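PDB 5J3U: protein Kinase A, which binds cyclic AMP at two sites in its regulatory domain and probably binds and inhibits the kinase's catalytic subunit. Local coordinates for residues G167-Q173 / R223-A229; S45-E51 / R99-S105; I143-M147 / L246-V250. All blocks are in the same frame, centred on the assembly; numbering follows the deposited sequence.

Interaction 1 (G167-Q173 / R223-A229); sequences GAYIVRQ and RAANVIA. With CMP (adenosine-3',5'-cyclic-monophosphate), chain B.
Val171 and Val227 pair where strand 169-171, the outer strand of an antiparallel sheet in the beta barrel of the second cyclic nucleotide-binding domain, meets strand 226-229. The pairing is a classic beta bulge: Ile170 and Val171 both face Val227. Among the backbone bonds, Val227 O takes the N-H of Ile170 at 2.7 Å. It also takes Val171 N, weakly, and Val227 N returns a bond to Val171 O. Beyond the bulge the ladder runs on through Ala229 N to Ala168 O and Gly167 N to Ala229 O. At the other end a side chain replaces the backbone. Asn226 OD1 accepts Gln173 N at 2.9 Å in a nearly straight bond (168°), the donor standing above the amide plane. With CG anti to the carbonyl carbon (chi1 -54°), the Asn226 amide reaches toward segment 167-173, and ND2 bonds Thr191 OG1, so both ends of the amide are held and its rotation is fixed. The extended Gln173 side chain sends OE1 to Ser193 N.

Side chains pack on both faces of the pair. On the Tyr169 side, Ile228 CG1 sits over the ring, 3.7 Å from its centroid and 16° off the normal, a CH-pi contact; Arg172 NH2 lies over the opposite face, and Asn226 CG meets the ring edge. On the other side Val171 CG2 touches Val227 CG2 at 3.8 Å, and Val171 CG1 packs over the Arg223 guanidinium, 3.5 Å from NE.

Toward cyclic AMP, Ala224 N gives a 2.8 Å bond to O2P of the nucleotide. Arg223 NH2 is bonded to Val179 O, which steadies the guanidinium, and its NH1 reaches O1P at 2.9 Å, the oxygen lying in plane at the guanidinium edge.

Interaction 2 (S45-E51 / R99-S105); sequences STCLIRE and RAATVTS. With CMP (adenosine-3',5'-cyclic-monophosphate), chain C.
Ile49 packs crosswise against Arg99, and this end of the contact is the tight one. The branch methyl CG2 of Ile49 lies 3.4 Å from Arg99 CD, and Ile49 CD1 stands over the centre of the guanidinium face, 4.0 Å above its plane. Val103 lies alongside, its CG2 3.9 Å from Ile49 CB. Val103 N bonds Ile49 O at 2.8 Å, and Val103 O accepts Ile49 N and, weakly, Leu48 N; Leu48 and Ile49 both oppose Val103, a classic beta bulge. Thr102 OG1 takes the Glu51 N-H almost straight (2.9 Å, 173°) and shares a water with Glu51 OE1, which also bonds Leu71 N.

Toward Cys47 the contact slackens. With its sulphur anti to the backbone N (chi1 -175°), Cys47 SG comes no nearer to segment 99-105 than 4.0 Å, at Thr102 CG2. The partly exposed Thr46 still gives its N-H to Ser105 OG at 2.8 Å, an oxygen also bonded to Glu43 O.

At the nucleotide, Arg99 NH1 meets O2P of cyclic AMP at 2.9 Å and Ala100 N bonds O1P, while Arg99 NH2 holds Cys57 O. An arginine and a following backbone N-H gripping the cyclic phosphate are the signature of the phosphate-binding cassette of cyclic nucleotide-binding domains.

Interaction 3 (I143-M147 / L246-V250); sequences ILDGM and LMGSV
Ile143 meets Val250, and Met147 meets Leu246 and Met247, with no ring or other planar side chain between them, so the flat groups here are peptide carbonyls. The Ile143 carbonyl oxygen is touched by both Val250 methyls, CG1 at 3.5 Å and CG2 at 3.7 Å. Met147 CE in turn reaches two carbonyl oxygens of segment 246-250, Leu246 O and Met247 O, each at 3.6 Å. The long extended Met147 chain, chi2 -173°, carries CE across to them, and the same methyl rests 3.8 Å from Val250 CG2.

Around these lies an apolar cluster without any hydrogen bond between the segments. The Ile143 and Val250 side chains cross at a slant, CG1 to CG1 3.7 Å. Met247 is bent at chi2 (-77°) and at chi3, which brings its CE to 3.9 Å from Leu144 CD2, the two side chains meeting at about a right angle. Each segment closes its own turn: Met147 N bonds Leu144 O in a type I turn, and Val250 N bonds Met247 O at 3.0 Å in a type II' turn with Gly248 at positive phi. Met147 also leans on Val155 of helix 149-157, and Ile143 on Leu254. The short 3-10 segment packed against the junction of helices 240-246 and 250-257 is consistent with the N3A motif meeting the B/C helix hinge of a cyclic nucleotide-binding domain.

How the interactions relate
Interactions 1 and 2 are counterparts in two cyclic nucleotide-binding domains, with centres 43 Å apart on opposite sides of the chain's centre. Each joins the outer strand of a four-stranded sheet to the strand that follows the phosphate-binding arginine, and each is partly buried, with valine or isoleucine side chains on the face near its own cyclic AMP. They differ in detail: an aromatic CH-pi contact marks 167-173/223-229, whereas small polar side chains and a water mark 45-51/99-105. Interaction 3 is more buried and has no hydrogen bond between its segments, resting on methyl and thioether contacts. It joins two turns between helices instead of two strands, and the loop it closes along the chain contains interaction 1, about 12 Å away between nearest atoms.

Interaction 1 (G167-Q173 / R223-A229)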
loop_
_atom_site.group_PDB
_atom_site.type_symbol
_atom_site.label_atom_id
_atom_site.label_comp_id
_atom_site.label_asym_id
_atom_site.label_seq_id
_atom_site.Cartn_x
_atom_site.Cartn_y
_atom_site.Cartn_z
ATOM N N GLY A 167 -5.574 1.415 -23.286
ATOM C CA GLY A 167 -4.615 2.395 -23.817
ATOM C C GLY A 167 -3.888 3.207 -22.754
ATOM O O GLY A 167 -3.004 3.960 -23.083
ATOM N N ALA A 168 -4.296 3.111 -21.487
ATOM C CA ALA A 168 -3.654 3.864 -20.387
ATOM C C ALA A 168 -2.267 3.283 -20.112
ATOM O O ALA A 168 -2.068 2.066 -20.072
ATOM C CB ALA A 168 -4.511 3.839 -19.151
ATOM N N TYR A 169 -1.264 4.148 -19.987
ATOM C CA TYR A 169 0.092 3.698 -19.729
ATOM C C TYR A 169 0.192 3.440 -18.243
ATOM O O TYR A 169 -0.082 4.329 -17.434
ATOM C CB TYR A 169 1.139 4.770 -20.149
ATOM C CG TYR A 169 1.378 4.801 -21.640
ATOM C CD1 TYR A 169 0.371 5.217 -22.495
ATOM C CD2 TYR A 169 2.591 4.380 -22.191
ATOM C CE1 TYR A 169 0.536 5.183 -23.872
ATOM C CE2 TYR A 169 2.785 4.394 -23.582
ATOM C CZ TYR A 169 1.753 4.798 -24.406
ATOM O OH TYR A 169 1.942 4.786 -25.822
ATOM N N ILE A 170 0.611 2.244 -17.884
ATOM C CA ILE A 170 0.875 1.908 -16.465
ATOM C C ILE A 170 2.298 2.388 -16.097
ATOM O O ILE A 170 2.502 2.988 -15.041
ATOM C CB ILE A 170 0.677 0.401 -16.216
ATOM C CG1 ILE A 170 -0.742 -0.007 -16.634
ATOM C CG2 ILE A 170 0.968 0.006 -14.751
ATOM C CD1 ILE A 170 -0.988 -1.484 -16.518
ATOM N N VAL A 171 3.268 2.101 -16.957
ATOM C CA VAL A 171 4.592 2.687 -16.883
ATOM C C VAL A 171 4.999 3.190 -18.258
ATOM O O VAL A 171 4.527 2.678 -19.302
ATOM C CB VAL A 171 5.676 1.779 -16.268
ATOM C CG1 VAL A 171 5.226 1.199 -14.899
ATOM C CG2 VAL A 171 6.142 0.712 -17.232
ATOM N N ARG A 172 5.863 4.204 -18.246
ATOM C CA ARG A 172 6.419 4.792 -19.466
ATOM C C ARG A 172 7.947 4.635 -19.506
ATOM O O ARG A 172 8.628 4.855 -18.486
ATOM C CB ARG A 172 6.026 6.278 -19.527
ATOM C CG ARG A 172 4.516 6.553 -19.450
ATOM C CD ARG A 172 4.155 8.003 -19.308
ATOM N NE ARG A 172 2.737 8.192 -19.052
ATOM C CZ ARG A 172 1.781 8.329 -19.965
ATOM N NH1 ARG A 172 0.515 8.463 -19.553
ATOM N NH2 ARG A 172 2.061 8.332 -21.293
ATOM N N GLN A 173 8.475 4.309 -20.670
ATOM C CA GLN A 173 9.872 4.084 -20.840
ATOM C C GLN A 173 10.607 5.399 -20.527
ATOM O O GLN A 173 10.174 6.473 -20.951
ATOM C CB GLN A 173 10.188 3.663 -22.259
ATOM C CG GLN A 173 11.635 3.363 -22.487
ATOM C CD GLN A 173 11.915 2.684 -23.849
ATOM O OE1 GLN A 173 10.999 2.273 -24.568
ATOM N NE2 GLN A 173 13.171 2.537 -24.154
ATOM N N ARG A 223 12.661 3.146 -16.160
ATOM C CA ARG A 223 11.851 2.114 -16.820
ATOM C C ARG A 223 12.402 1.799 -18.207
ATOM O O ARG A 223 12.670 2.744 -19.007
ATOM C CB ARG A 223 10.420 2.622 -16.973
ATOM C CG ARG A 223 9.607 2.868 -15.700
ATOM C CD ARG A 223 9.518 1.602 -14.815
ATOM N NE ARG A 223 8.525 1.801 -13.765
ATOM C CZ ARG A 223 8.280 0.920 -12.796
ATOM N NH1 ARG A 223 8.958 -0.208 -12.743
ATOM N NH2 ARG A 223 7.362 1.209 -11.880
ATOM N N ALA A 224 12.552 0.530 -18.507
ATOM C CA ALA A 224 13.130 0.044 -19.769
ATOM C C ALA A 224 12.114 -0.140 -20.943
ATOM O O ALA A 224 12.517 -0.401 -22.098
ATOM C CB ALA A 224 13.939 -1.228 -19.538
ATOM N N ALA A 225 10.833 0.027 -20.655
ATOM C CA ALA A 225 9.753 -0.159 -21.636
ATOM C C ALA A 225 8.500 0.536 -21.134
ATOM O O ALA A 225 8.417 0.901 -19.947
ATOM C CB ALA A 225 9.512 -1.652 -21.853
ATOM N N ASN A 226 7.558 0.772 -22.047
ATOM C CA ASN A 226 6.211 1.140 -21.732
ATOM C C ASN A 226 5.450 -0.127 -21.392
ATOM O O ASN A 226 5.719 -1.161 -22.013
ATOM C CB ASN A 226 5.506 1.798 -22.901
ATOM C CG ASN A 226 6.287 2.970 -23.420
ATOM O OD1 ASN A 226 6.462 3.954 -22.676
ATOM N ND2 ASN A 226 6.807 2.873 -24.664
ATOM N N VAL A 227 4.534 -0.032 -20.447
ATOM C CA VAL A 227 3.490 -1.107 -20.245
ATOM C C VAL A 227 2.144 -0.434 -20.302
ATOM O O VAL A 227 1.850 0.500 -19.513
ATOM C CB VAL A 227 3.708 -1.979 -18.989
ATOM C CG1 VAL A 227 2.618 -3.076 -18.936
ATOM C CG2 VAL A 227 5.122 -2.562 -18.958
ATOM N N ILE A 228 1.308 -0.878 -21.259
ATOM C CA ILE A 228 0.085 -0.222 -21.570
ATOM C C ILE A 228 -1.124 -1.186 -21.370
ATOM O O ILE A 228 -1.064 -2.301 -21.835
ATOM C CB ILE A 228 0.089 0.206 -23.073
ATOM C CG1 ILE A 228 1.300 1.132 -23.393
ATOM C CG2 ILE A 228 -1.211 0.909 -23.393
ATOM C CD1 ILE A 228 1.622 1.198 -24.873
ATOM N N ALA A 229 -2.171 -0.727 -20.722
ATOM C CA ALA A 229 -3.356 -1.605 -20.505
ATOM C C ALA A 229 -3.993 -1.921 -21.883
ATOM O O ALA A 229 -4.091 -1.044 -22.752
ATOM C CB ALA A 229 -4.353 -0.930 -19.626
HETATM P P CMP B . 10.870 -1.906 -15.883
HETATM O O1P CMP B . 10.830 -1.591 -14.443
HETATM O O2P CMP B . 12.113 -1.491 -16.678
HETATM O "O5'" CMP B . 9.578 -1.240 -16.554
HETATM C "C5'" CMP B . 9.262 -1.639 -17.902
HETATM C "C4'" CMP B . 8.999 -3.144 -17.797
HETATM O "O4'" CMP B . 8.694 -3.806 -19.035
HETATM C "C3'" CMP B . 10.268 -3.868 -17.388
HETATM O "O3'" CMP B . 10.596 -3.498 -16.042
HETATM C "C2'" CMP B . 9.922 -5.316 -17.625
HETATM O "O2'" CMP B . 9.099 -5.854 -16.551
HETATM C "C1'" CMP B . 8.987 -5.166 -18.822
HETATM N N9 CMP B . 9.559 -5.671 -20.034
HETATM C C8 CMP B . 8.874 -6.465 -20.885
HETATM N N7 CMP B . 9.653 -6.757 -21.996
HETATM C C5 CMP B . 10.823 -6.097 -21.857
HETATM C C6 CMP B . 12.093 -5.967 -22.632
HETATM N N6 CMP B . 12.265 -6.593 -23.838
HETATM N N1 CMP B . 13.042 -5.199 -22.076
HETATM C C2 CMP B . 12.936 -4.517 -20.903
HETATM N N3 CMP B . 11.796 -4.614 -20.144
HETATM C C4 CMP B . 10.763 -5.386 -20.553
#

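Interaction 2 (S45-E51 / R99-S105)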
loop_
_atom_site.group_PDB
_atom_site.type_symbol
_atom_site.label_atom_id
_atom_site.label_comp_id
_atom_site.label_asym_id
_atom_site.label_seq_id
_atom_site.Cartn_x
_atom_site.Cartn_y
_atom_site.Cartn_z
ATOM N N SER A 45 5.286 15.366 21.756
ATOM C CA SER A 45 5.378 14.696 23.061
ATOM C C SER A 45 4.068 14.474 23.769
ATOM O O SER A 45 3.990 14.518 25.010
ATOM C CB SER A 45 6.365 15.410 23.986
ATOM O OG SER A 45 7.545 15.703 23.281
ATOM N N THR A 46 3.056 14.164 22.968
ATOM C CA THR A 46 1.741 13.802 23.447
ATOM C C THR A 46 1.606 12.278 23.390
ATOM O O THR A 46 1.733 11.656 22.319
ATOM C CB THR A 46 0.601 14.397 22.561
ATOM O OG1 THR A 46 0.694 15.827 22.482
ATOM C CG2 THR A 46 -0.771 13.998 23.090
ATOM N N CYS A 47 1.237 11.708 24.524
ATOM C CA CYS A 47 1.043 10.307 24.645
ATOM C C CYS A 47 -0.383 9.935 24.266
ATOM O O CYS A 47 -1.249 9.779 25.121
ATOM C CB CYS A 47 1.374 9.866 26.083
ATOM S SG CYS A 47 1.270 8.075 26.250
ATOM N N LEU A 48 -0.601 9.711 22.963
ATOM C CA LEU A 48 -1.946 9.509 22.389
ATOM C C LEU A 48 -2.592 8.191 22.655
ATOM O O LEU A 48 -3.767 8.162 22.954
ATOM C CB LEU A 48 -1.920 9.737 20.857
ATOM C CG LEU A 48 -3.203 9.648 20.014
ATOM C CD1 LEU A 48 -4.190 10.701 20.440
ATOM C CD2 LEU A 48 -2.824 9.910 18.569
ATOM N N ILE A 49 -1.866 7.079 22.461
ATOM C CA ILE A 49 -2.408 5.763 22.699
ATOM C C ILE A 49 -1.510 5.063 23.719
ATOM O O ILE A 49 -0.304 5.174 23.618
ATOM C CB ILE A 49 -2.380 4.901 21.400
ATOM C CG1 ILE A 49 -3.321 5.510 20.349
ATOM C CG2 ILE A 49 -2.702 3.438 21.692
ATOM C CD1 ILE A 49 -3.370 4.698 19.062
ATOM N N ARG A 50 -2.107 4.324 24.636
ATOM C CA ARG A 50 -1.351 3.684 25.676
ATOM C C ARG A 50 -1.562 2.190 25.610
ATOM O O ARG A 50 -2.687 1.729 25.590
ATOM C CB ARG A 50 -1.764 4.216 27.037
ATOM C CG ARG A 50 -1.685 5.734 27.122
ATOM C CD ARG A 50 -1.613 6.214 28.572
ATOM N NE ARG A 50 -2.713 7.111 28.931
ATOM C CZ ARG A 50 -2.876 8.354 28.473
ATOM N NH1 ARG A 50 -2.033 8.881 27.584
ATOM N NH2 ARG A 50 -3.896 9.079 28.913
ATOM N N GLU A 51 -0.442 1.447 25.581
ATOM C CA GLU A 51 -0.471 0.001 25.499
ATOM C C GLU A 51 -1.355 -0.556 26.580
ATOM O O GLU A 51 -1.286 -0.095 27.699
ATOM C CB GLU A 51 0.954 -0.568 25.664
ATOM C CG GLU A 51 1.106 -2.040 25.453
ATOM C CD GLU A 51 2.541 -2.531 25.606
ATOM O OE1 GLU A 51 3.491 -1.721 25.799
ATOM O OE2 GLU A 51 2.677 -3.768 25.539
ATOM N N ARG A 99 -4.895 -2.227 23.001
ATOM C CA ARG A 99 -3.752 -1.573 22.304
ATOM C C ARG A 99 -2.427 -2.386 22.467
ATOM O O ARG A 99 -2.030 -2.707 23.571
ATOM C CB ARG A 99 -3.538 -0.162 22.869
ATOM C CG ARG A 99 -4.725 0.809 22.704
ATOM C CD ARG A 99 -5.060 1.005 21.214
ATOM N NE ARG A 99 -5.943 2.145 21.034
ATOM C CZ ARG A 99 -6.531 2.459 19.883
ATOM N NH1 ARG A 99 -6.328 1.732 18.802
ATOM N NH2 ARG A 99 -7.358 3.493 19.837
ATOM N N ALA A 100 -1.744 -2.667 21.373
ATOM C CA ALA A 100 -0.532 -3.484 21.359
ATOM C C ALA A 100 0.766 -2.693 21.555
ATOM O O ALA A 100 1.852 -3.284 21.623
ATOM C CB ALA A 100 -0.459 -4.218 20.046
ATOM N N ALA A 101 0.673 -1.373 21.609
ATOM C CA ALA A 101 1.798 -0.486 21.756
ATOM C C ALA A 101 1.256 0.892 22.225
ATOM O O ALA A 101 0.053 1.157 22.154
ATOM C CB ALA A 101 2.555 -0.327 20.422
ATOM N N THR A 102 2.165 1.723 22.699
ATOM C CA THR A 102 1.925 3.086 23.081
ATOM C C THR A 102 2.383 3.958 21.905
ATOM O O THR A 102 3.408 3.692 21.283
ATOM C CB THR A 102 2.740 3.382 24.377
ATOM O OG1 THR A 102 2.127 2.712 25.480
ATOM C CG2 THR A 102 2.897 4.847 24.648
ATOM N N VAL A 103 1.629 5.001 21.582
ATOM C CA VAL A 103 2.008 5.855 20.509
ATOM C C VAL A 103 2.164 7.279 21.053
ATOM O O VAL A 103 1.238 7.803 21.649
ATOM C CB VAL A 103 0.956 5.829 19.378
ATOM C CG1 VAL A 103 1.465 6.642 18.203
ATOM C CG2 VAL A 103 0.650 4.424 18.948
ATOM N N THR A 104 3.304 7.891 20.793
ATOM C CA THR A 104 3.607 9.216 21.284
ATOM C C THR A 104 4.074 10.097 20.157
ATOM O O THR A 104 4.930 9.710 19.399
ATOM C CB THR A 104 4.715 9.084 22.394
ATOM O OG1 THR A 104 4.205 8.243 23.421
ATOM C CG2 THR A 104 5.019 10.421 23.034
ATOM N N SER A 105 3.568 11.318 20.064
ATOM C CA SER A 105 4.045 12.213 19.007
ATOM C C SER A 105 5.455 12.673 19.241
ATOM O O SER A 105 5.841 12.956 20.396
ATOM C CB SER A 105 3.146 13.442 18.896
ATOM O OG SER A 105 2.983 14.068 20.138
HETATM P P CMP C . -3.102 -0.679 18.163
HETATM O O1P CMP C . -2.620 -1.959 18.905
HETATM O O2P CMP C . -4.594 -0.486 18.111
HETATM O "O5'" CMP C . -2.427 0.497 19.030
HETATM C "C5'" CMP C . -1.000 0.560 19.027
HETATM C "C4'" CMP C . -0.534 0.696 17.594
HETATM O "O4'" CMP C . 0.839 0.848 17.388
HETATM C "C3'" CMP C . -0.954 -0.481 16.758
HETATM O "O3'" CMP C . -2.381 -0.521 16.723
HETATM C "C2'" CMP C . -0.210 -0.129 15.505
HETATM O "O2'" CMP C . -0.952 0.762 14.694
HETATM C "C1'" CMP C . 1.060 0.548 16.014
HETATM N N9 CMP C . 2.258 -0.315 15.890
HETATM C C8 CMP C . 3.337 -0.020 15.093
HETATM N N7 CMP C . 4.254 -1.032 15.167
HETATM C C5 CMP C . 3.763 -1.964 15.949
HETATM C C6 CMP C . 4.250 -3.285 16.411
HETATM N N6 CMP C . 5.455 -3.763 16.015
HETATM N N1 CMP C . 3.446 -3.960 17.230
HETATM C C2 CMP C . 2.214 -3.537 17.635
HETATM N N3 CMP C . 1.710 -2.330 17.270
HETATM C C4 CMP C . 2.438 -1.516 16.446
HETATM O O HOH W 1 4.000 1.093 26.232
#

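Interaction 3 (I143-M147 / L246-V250)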
loop_
_atom_site.group_PDB
_atom_site.type_symbol
_atom_site.label_atom_id
_atom_site.label_comp_id
_atom_site.label_asym_id
_atom_site.label_seq_id
_atom_site.Cartn_x
_atom_site.Cartn_y
_atom_site.Cartn_z
ATOM N N ILE A 143 6.386 -16.924 -9.510
ATOM C CA ILE A 143 7.645 -16.366 -9.076
ATOM C C ILE A 143 7.716 -16.310 -7.547
ATOM O O ILE A 143 8.812 -16.308 -6.973
ATOM C CB ILE A 143 7.838 -14.975 -9.736
ATOM C CG1 ILE A 143 9.301 -14.580 -9.718
ATOM C CG2 ILE A 143 6.948 -13.887 -9.147
ATOM C CD1 ILE A 143 10.032 -15.103 -10.903
ATOM N N LEU A 144 6.548 -16.357 -6.872
ATOM C CA LEU A 144 6.522 -16.461 -5.387
ATOM C C LEU A 144 6.411 -17.887 -4.840
ATOM O O LEU A 144 6.273 -18.112 -3.646
ATOM C CB LEU A 144 5.356 -15.617 -4.860
ATOM C CG LEU A 144 5.391 -14.160 -5.324
ATOM C CD1 LEU A 144 4.236 -13.455 -4.659
ATOM C CD2 LEU A 144 6.707 -13.484 -5.005
ATOM N N ASP A 145 6.511 -18.897 -5.696
ATOM C CA ASP A 145 6.314 -20.263 -5.251
ATOM C C ASP A 145 7.329 -20.735 -4.219
ATOM O O ASP A 145 7.045 -21.656 -3.487
ATOM C CB ASP A 145 6.277 -21.262 -6.444
ATOM C CG ASP A 145 4.992 -21.188 -7.230
ATOM O OD1 ASP A 145 4.016 -20.527 -6.770
ATOM O OD2 ASP A 145 4.965 -21.786 -8.338
ATOM N N GLY A 146 8.472 -20.074 -4.156
ATOM C CA GLY A 146 9.506 -20.449 -3.209
ATOM C C GLY A 146 9.276 -19.918 -1.824
ATOM O O GLY A 146 9.864 -20.430 -0.843
ATOM N N MET A 147 8.372 -18.938 -1.710
ATOM C CA MET A 147 8.114 -18.310 -0.404
ATOM C C MET A 147 7.289 -19.249 0.431
ATOM O O MET A 147 6.478 -19.999 -0.109
ATOM C CB MET A 147 7.291 -17.052 -0.585
ATOM C CG MET A 147 8.067 -15.900 -1.167
ATOM S SD MET A 147 7.170 -14.347 -1.193
ATOM C CE MET A 147 8.527 -13.189 -1.586
ATOM N N LEU A 246 10.761 -7.312 1.420
ATOM C CA LEU A 246 9.874 -8.463 1.552
ATOM C C LEU A 246 10.083 -9.578 0.520
ATOM O O LEU A 246 9.671 -10.722 0.768
ATOM C CB LEU A 246 8.420 -8.003 1.445
ATOM C CG LEU A 246 7.892 -6.986 2.448
ATOM C CD1 LEU A 246 6.435 -6.688 2.156
ATOM C CD2 LEU A 246 8.041 -7.509 3.868
ATOM N N MET A 247 10.721 -9.285 -0.613
ATOM C CA MET A 247 10.786 -10.274 -1.698
ATOM C C MET A 247 11.922 -11.255 -1.499
ATOM O O MET A 247 11.943 -12.298 -2.135
ATOM C CB MET A 247 10.887 -9.609 -3.074
ATOM C CG MET A 247 9.635 -8.806 -3.458
ATOM S SD MET A 247 8.273 -9.908 -3.979
ATOM C CE MET A 247 8.884 -10.266 -5.609
ATOM N N GLY A 248 12.824 -10.963 -0.560
ATOM C CA GLY A 248 13.914 -11.913 -0.297
ATOM C C GLY A 248 14.622 -12.385 -1.530
ATOM O O GLY A 248 14.921 -11.601 -2.431
ATOM N N SER A 249 14.902 -13.677 -1.593
ATOM C CA SER A 249 15.656 -14.252 -2.698
ATOM C C SER A 249 14.876 -14.292 -4.011
ATOM O O SER A 249 15.489 -14.528 -5.084
ATOM C CB SER A 249 16.232 -15.654 -2.322
ATOM O OG SER A 249 15.247 -16.656 -2.397
ATOM N N VAL A 250 13.574 -13.972 -3.986
ATOM C CA VAL A 250 12.857 -13.803 -5.270
ATOM C C VAL A 250 13.521 -12.683 -6.124
ATOM O O VAL A 250 13.481 -12.725 -7.339
ATOM C CB VAL A 250 11.364 -13.557 -5.093
ATOM C CG1 VAL A 250 10.692 -13.421 -6.454
ATOM C CG2 VAL A 250 10.733 -14.687 -4.309
#